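Local coordinates for flagellar basal body protein (Helicobacter pylori, PDB 5NPY), which probably builds the flagellar hook, the extracellular segment of the bacterial flagellum that joins the basal body to the filament, at residues Q374-M379 and K401-D406; D415-I420 and M435-K440. One frame throughout, in Å; residues are numbered along the deposited sequence.

Contact 1 (Q374-M379 and K401-D406); sequences QSEYYM and KSYIVD
Two neighbouring antiparallel strands of a beta sheet, 370-381 and 396-406, pair here, and the ladder runs through Q374-Y403, S375-S402 and E376-K401. The outer two are hydrogen-bonded pairs. Q374 N reaches Y403 O at 2.8 Å and K401 N reaches E376 O at 2.9 Å. The non-hydrogen-bonded pair between them brings two serines together on one face. S375 OG and S402 OG lie 2.9 Å apart and share a hydrogen bond in which either may donate. S375 OG also bonds to the hydroxyl of Y446, so this buried pair is tied to strand 442-447 of a second sheet.

Q374, E376, K401 and Y403 stand on the other face. Y403 takes a first torsion of 49°, which puts its ring between its backbone N and carbonyl carbon and sets one ring face over Q374 O. Its OH then donates to E376 OE1 at 2.9 Å. The carboxylate is met from above its plane, and OE1 lies at the ring edge. The two planes stand 79° apart. E376 OE2 is held by the hydroxyl of Y356 on strand 346-364, so both oxygens have partners. K401 runs extended past E376, and its NZ gives a hydrogen bond to a water at 2.8 Å. At the other end the amide of Q374 crosses V405, with CD 3.4 Å from CG1.

Contact 2 (D415-I420 and M435-K440); sequences DPTWEI and MTLDFK
Strands 417-420 and 435-439 run antiparallel, 167° between their directions, but their axes stay 8.4 Å apart and no hydrogen bond joins them. The contact is therefore made by side chains between two sheets that pack on each other. T417 is at its centre and splits its two branches between two partners. Its CG2 is anti to the backbone N and faces the sulfur of M435, at 4.2 Å from SD. Its OG1 and CB lie against one methyl of L437, with OG1 3.5 Å from CD2. The T417 and M435 side chains run past each other in opposite directions. M435 has its CG between the backbone N and the carbonyl carbon, chi1 85°, and runs on extended to the sulfur, which brings SD beside the threonine methyl. E419 also slides past M435 in the opposite sense. Its chain bends at chi2, and OE1 comes to 3.9 Å from CB of M435. This is a loose van der Waals contact with no polar partner across it.

M435 and L437 are buried, and both also pack on Y446 of strand 442-447, the strand that pairs with theirs by backbone hydrogen bonds. L437 further touches L373 of strand 370-381. Within its own sheet, T417 is hydrogen-bonded by backbone to S402 of strand 396-406. The edge strand 435-439 of a four-stranded mixed sheet thus packs against strand 411-423 of the larger antiparallel sheet.

The two contacts lie side by side, their centres about 9 Å apart, and come in series along the chain. Contact 1 closes before contact 2 opens. Strands 370-381, 396-406 and 411-423 are consecutive neighbours in one antiparallel sheet, and contact 2 packs this sheet, through side chains, on strand 435-439 of a second one. The backbone bond S402 O to T417 N, 2.7 Å, joins the contacts directly. On the face that carries K401, K401 and Y378 pack on W418. On the opposite face, I404 meets F439. Contact 1 pairs strands within one sheet and contact 2 packs that sheet on the next, near the pocket holding a bound tris-hydroxymethyl-methyl-ammonium, which I420 lines.

Contact 1 (Q374-M379 and K401-D406)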
loop_
_atom_site.group_PDB
_atom_site.type_symbol
_atom_site.label_atom_id
_atom_site.label_comp_id
_atom_site.label_asym_id
_atom_site.label_seq_id
_atom_site.Cartn_x
_atom_site.Cartn_y
_atom_site.Cartn_z
ATOM N N GLN A 374 3.814 -2.092 -11.015
ATOM C CA GLN A 374 2.801 -3.048 -11.433
ATOM C C GLN A 374 3.119 -4.438 -10.902
ATOM O O GLN A 374 4.282 -4.800 -10.684
ATOM C CB GLN A 374 2.651 -3.081 -12.948
ATOM C CG GLN A 374 2.121 -1.748 -13.487
ATOM C CD GLN A 374 1.714 -1.777 -14.942
ATOM O OE1 GLN A 374 1.826 -2.796 -15.619
ATOM N NE2 GLN A 374 1.237 -0.640 -15.433
ATOM N N SER A 375 2.050 -5.191 -10.643
ATOM C CA SER A 375 2.126 -6.564 -10.165
ATOM C C SER A 375 1.071 -7.366 -10.883
ATOM O O SER A 375 -0.082 -6.940 -10.946
ATOM C CB SER A 375 1.881 -6.685 -8.661
ATOM O OG SER A 375 3.001 -6.273 -7.925
ATOM N N GLU A 376 1.462 -8.529 -11.386
ATOM C CA GLU A 376 0.539 -9.505 -11.933
ATOM C C GLU A 376 0.639 -10.800 -11.130
ATOM O O GLU A 376 1.739 -11.245 -10.792
ATOM C CB GLU A 376 0.860 -9.760 -13.382
ATOM C CG GLU A 376 1.079 -8.503 -14.207
ATOM C CD GLU A 376 1.223 -8.871 -15.666
ATOM O OE1 GLU A 376 2.332 -8.764 -16.215
ATOM O OE2 GLU A 376 0.229 -9.363 -16.238
ATOM N N TYR A 377 -0.511 -11.411 -10.856
ATOM C CA TYR A 377 -0.645 -12.526 -9.919
ATOM C C TYR A 377 -1.203 -13.738 -10.653
ATOM O O TYR A 377 -2.203 -13.632 -11.383
ATOM C CB TYR A 377 -1.581 -12.148 -8.747
ATOM C CG TYR A 377 -1.249 -10.831 -8.025
ATOM C CD1 TYR A 377 -0.779 -10.831 -6.706
ATOM C CD2 TYR A 377 -1.424 -9.587 -8.660
ATOM C CE1 TYR A 377 -0.469 -9.630 -6.035
ATOM C CE2 TYR A 377 -1.140 -8.399 -7.998
ATOM C CZ TYR A 377 -0.648 -8.422 -6.682
ATOM O OH TYR A 377 -0.340 -7.242 -6.014
ATOM N N TYR A 378 -0.567 -14.889 -10.454
ATOM C CA TYR A 378 -1.000 -16.143 -11.051
ATOM C C TYR A 378 -1.133 -17.157 -9.931
ATOM O O TYR A 378 -0.178 -17.361 -9.176
ATOM C CB TYR A 378 -0.004 -16.634 -12.101
ATOM C CG TYR A 378 0.394 -15.592 -13.135
ATOM C CD1 TYR A 378 1.544 -14.824 -12.981
ATOM C CD2 TYR A 378 -0.367 -15.389 -14.264
ATOM C CE1 TYR A 378 1.912 -13.863 -13.930
ATOM C CE2 TYR A 378 -0.022 -14.435 -15.201
ATOM C CZ TYR A 378 1.116 -13.678 -15.028
ATOM O OH TYR A 378 1.450 -12.738 -15.965
ATOM N N MET A 379 -2.305 -17.797 -9.816
ATOM C CA MET A 379 -2.550 -18.755 -8.731
ATOM C C MET A 379 -1.983 -20.120 -9.065
ATOM O O MET A 379 -2.217 -20.653 -10.149
ATOM C CB MET A 379 -4.031 -18.906 -8.426
ATOM C CG MET A 379 -4.292 -19.648 -7.116
ATOM S SD MET A 379 -6.062 -19.508 -6.692
ATOM C CE MET A 379 -6.666 -21.088 -7.233
ATOM N N LYS A 401 4.610 -11.424 -10.247
ATOM C CA LYS A 401 5.606 -10.859 -11.155
ATOM C C LYS A 401 5.503 -9.339 -11.061
ATOM O O LYS A 401 4.496 -8.768 -11.487
ATOM C CB LYS A 401 5.317 -11.364 -12.573
ATOM C CG LYS A 401 5.871 -10.567 -13.745
ATOM C CD LYS A 401 5.261 -11.069 -15.067
ATOM C CE LYS A 401 6.241 -10.886 -16.223
ATOM N NZ LYS A 401 5.859 -11.685 -17.414
ATOM N N SER A 402 6.524 -8.679 -10.493
ATOM C CA SER A 402 6.467 -7.241 -10.247
ATOM C C SER A 402 7.568 -6.479 -10.993
ATOM O O SER A 402 8.711 -6.946 -11.095
ATOM C CB SER A 402 6.564 -6.923 -8.753
ATOM O OG SER A 402 5.600 -7.626 -7.983
ATOM N N TYR A 403 7.225 -5.275 -11.465
ATOM C CA TYR A 403 8.121 -4.430 -12.252
ATOM C C TYR A 403 7.555 -3.016 -12.256
ATOM O O TYR A 403 6.430 -2.774 -11.798
ATOM C CB TYR A 403 8.284 -4.961 -13.682
ATOM C CG TYR A 403 6.946 -5.269 -14.331
ATOM C CD1 TYR A 403 6.275 -4.301 -15.077
ATOM C CD2 TYR A 403 6.334 -6.515 -14.171
ATOM C CE1 TYR A 403 5.036 -4.567 -15.657
ATOM C CE2 TYR A 403 5.076 -6.778 -14.743
ATOM C CZ TYR A 403 4.444 -5.787 -15.488
ATOM O OH TYR A 403 3.225 -6.008 -16.067
ATOM N N ILE A 404 8.349 -2.084 -12.794
ATOM C CA ILE A 404 8.028 -0.660 -12.830
ATOM C C ILE A 404 7.952 -0.206 -14.282
ATOM O O ILE A 404 8.896 -0.413 -15.053
ATOM C CB ILE A 404 9.074 0.168 -12.066
ATOM C CG1 ILE A 404 9.090 -0.227 -10.596
ATOM C CG2 ILE A 404 8.790 1.653 -12.228
ATOM C CD1 ILE A 404 10.165 0.482 -9.808
ATOM N N VAL A 405 6.845 0.425 -14.663
ATOM C CA VAL A 405 6.676 0.866 -16.040
ATOM C C VAL A 405 6.668 2.385 -16.076
ATOM O O VAL A 405 6.143 3.043 -15.171
ATOM C CB VAL A 405 5.415 0.276 -16.717
ATOM C CG1 VAL A 405 4.848 -0.870 -15.913
ATOM C CG2 VAL A 405 4.364 1.350 -17.016
ATOM N N ASP A 406 7.293 2.934 -17.101
ATOM C CA ASP A 406 7.179 4.352 -17.384
ATOM C C ASP A 406 5.813 4.610 -18.010
ATOM O O ASP A 406 5.536 4.089 -19.099
ATOM C CB ASP A 406 8.300 4.789 -18.322
ATOM C CG ASP A 406 8.246 6.272 -18.670
ATOM O OD1 ASP A 406 7.524 7.041 -18.000
ATOM O OD2 ASP A 406 8.953 6.674 -19.608
HETATM O O HOH W 1 4.494 -14.041 -17.015
#

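Contact 2 (D415-I420 and M435-K440)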
loop_
_atom_site.group_PDB
_atom_site.type_symbol
_atom_site.label_atom_id
_atom_site.label_comp_id
_atom_site.label_asym_id
_atom_site.label_seq_id
_atom_site.Cartn_x
_atom_site.Cartn_y
_atom_site.Cartn_z
ATOM N N ASP A 415 13.638 -5.250 -15.217
ATOM C CA ASP A 415 13.202 -6.617 -15.466
ATOM C C ASP A 415 12.216 -7.040 -14.380
ATOM O O ASP A 415 12.223 -6.486 -13.277
ATOM C CB ASP A 415 14.395 -7.577 -15.480
ATOM C CG ASP A 415 14.993 -7.776 -16.874
ATOM O OD1 ASP A 415 14.881 -6.857 -17.721
ATOM O OD2 ASP A 415 15.581 -8.862 -17.111
ATOM N N PRO A 416 11.329 -7.988 -14.642
ATOM C CA PRO A 416 10.396 -8.417 -13.586
ATOM C C PRO A 416 11.100 -9.153 -12.449
ATOM O O PRO A 416 12.069 -9.885 -12.661
ATOM C CB PRO A 416 9.407 -9.331 -14.323
ATOM C CG PRO A 416 10.085 -9.672 -15.647
ATOM C CD PRO A 416 10.941 -8.482 -15.973
ATOM N N THR A 417 10.596 -8.931 -11.230
ATOM C CA THR A 417 11.019 -9.631 -10.021
ATOM C C THR A 417 9.893 -10.554 -9.548
ATOM O O THR A 417 8.776 -10.093 -9.266
ATOM C CB THR A 417 11.384 -8.648 -8.907
ATOM O OG1 THR A 417 12.332 -7.681 -9.387
ATOM C CG2 THR A 417 11.986 -9.411 -7.714
ATOM N N TRP A 418 10.198 -11.844 -9.425
ATOM C CA TRP A 418 9.216 -12.854 -9.054
ATOM C C TRP A 418 9.282 -13.146 -7.563
ATOM O O TRP A 418 10.360 -13.236 -6.977
ATOM C CB TRP A 418 9.408 -14.154 -9.850
ATOM C CG TRP A 418 8.991 -14.024 -11.279
ATOM C CD1 TRP A 418 9.752 -13.563 -12.293
ATOM C CD2 TRP A 418 7.700 -14.314 -11.851
ATOM N NE1 TRP A 418 9.049 -13.559 -13.458
ATOM C CE2 TRP A 418 7.780 -14.010 -13.224
ATOM C CE3 TRP A 418 6.500 -14.821 -11.344
ATOM C CZ2 TRP A 418 6.707 -14.190 -14.106
ATOM C CZ3 TRP A 418 5.427 -14.995 -12.219
ATOM C CH2 TRP A 418 5.541 -14.683 -13.581
ATOM N N GLU A 419 8.112 -13.291 -6.956
ATOM C CA GLU A 419 7.988 -13.563 -5.538
ATOM C C GLU A 419 6.821 -14.524 -5.357
ATOM O O GLU A 419 5.816 -14.428 -6.074
ATOM C CB GLU A 419 7.785 -12.247 -4.779
ATOM C CG GLU A 419 7.878 -12.345 -3.290
ATOM C CD GLU A 419 9.252 -12.813 -2.852
ATOM O OE1 GLU A 419 10.262 -12.255 -3.347
ATOM O OE2 GLU A 419 9.313 -13.767 -2.043
ATOM N N ILE A 420 6.957 -15.477 -4.439
ATOM C CA ILE A 420 5.893 -16.444 -4.185
ATOM C C ILE A 420 5.183 -16.051 -2.901
ATOM O O ILE A 420 5.825 -15.761 -1.882
ATOM C CB ILE A 420 6.417 -17.887 -4.110
ATOM C CG1 ILE A 420 7.093 -18.283 -5.434
ATOM C CG2 ILE A 420 5.272 -18.849 -3.821
ATOM C CD1 ILE A 420 7.743 -19.638 -5.399
ATOM N N MET A 435 10.469 -7.588 -1.036
ATOM C CA MET A 435 11.387 -7.785 -2.147
ATOM C C MET A 435 12.079 -6.462 -2.453
ATOM O O MET A 435 11.684 -5.395 -1.963
ATOM C CB MET A 435 10.657 -8.361 -3.383
ATOM C CG MET A 435 9.974 -7.336 -4.308
ATOM S SD MET A 435 8.733 -8.111 -5.399
ATOM C CE MET A 435 7.346 -8.100 -4.239
ATOM N N THR A 436 13.145 -6.546 -3.248
ATOM C CA THR A 436 13.928 -5.369 -3.623
ATOM C C THR A 436 13.859 -5.172 -5.128
ATOM O O THR A 436 14.302 -6.031 -5.897
ATOM C CB THR A 436 15.390 -5.472 -3.174
ATOM O OG1 THR A 436 15.441 -5.449 -1.739
ATOM C CG2 THR A 436 16.188 -4.258 -3.728
ATOM N N LEU A 437 13.267 -4.063 -5.540
ATOM C CA LEU A 437 13.225 -3.663 -6.934
ATOM C C LEU A 437 14.277 -2.598 -7.147
ATOM O O LEU A 437 14.617 -1.856 -6.224
ATOM C CB LEU A 437 11.858 -3.090 -7.307
ATOM C CG LEU A 437 10.657 -3.889 -6.827
ATOM C CD1 LEU A 437 9.391 -3.195 -7.318
ATOM C CD2 LEU A 437 10.763 -5.332 -7.303
ATOM N N ASP A 438 14.762 -2.497 -8.374
ATOM C CA ASP A 438 15.635 -1.399 -8.773
ATOM C C ASP A 438 14.802 -0.314 -9.460
ATOM O O ASP A 438 14.267 -0.525 -10.552
ATOM C CB ASP A 438 16.755 -1.886 -9.688
ATOM C CG ASP A 438 17.718 -0.773 -10.031
ATOM O OD1 ASP A 438 17.508 -0.112 -11.078
ATOM O OD2 ASP A 438 18.648 -0.535 -9.218
ATOM N N PHE A 439 14.714 0.846 -8.827
ATOM C CA PHE A 439 13.947 1.986 -9.325
ATOM C C PHE A 439 14.916 3.065 -9.836
ATOM O O PHE A 439 15.260 4.007 -9.112
ATOM C CB PHE A 439 13.050 2.531 -8.221
ATOM C CG PHE A 439 12.175 3.658 -8.656
ATOM C CD1 PHE A 439 11.633 4.531 -7.720
ATOM C CD2 PHE A 439 11.852 3.826 -9.992
ATOM C CE1 PHE A 439 10.803 5.557 -8.126
ATOM C CE2 PHE A 439 11.018 4.851 -10.399
ATOM C CZ PHE A 439 10.496 5.714 -9.476
ATOM N N LYS A 440 15.314 2.933 -11.105
ATOM C CA LYS A 440 16.180 3.913 -11.784
ATOM C C LYS A 440 17.485 4.130 -11.025
ATOM O O LYS A 440 17.928 5.260 -10.840
ATOM C CB LYS A 440 15.460 5.250 -11.995
ATOM C CG LYS A 440 14.606 5.291 -13.248
ATOM C CD LYS A 440 13.621 6.449 -13.220
ATOM C CE LYS A 440 14.331 7.777 -13.225
ATOM N NZ LYS A 440 13.384 8.915 -13.418
#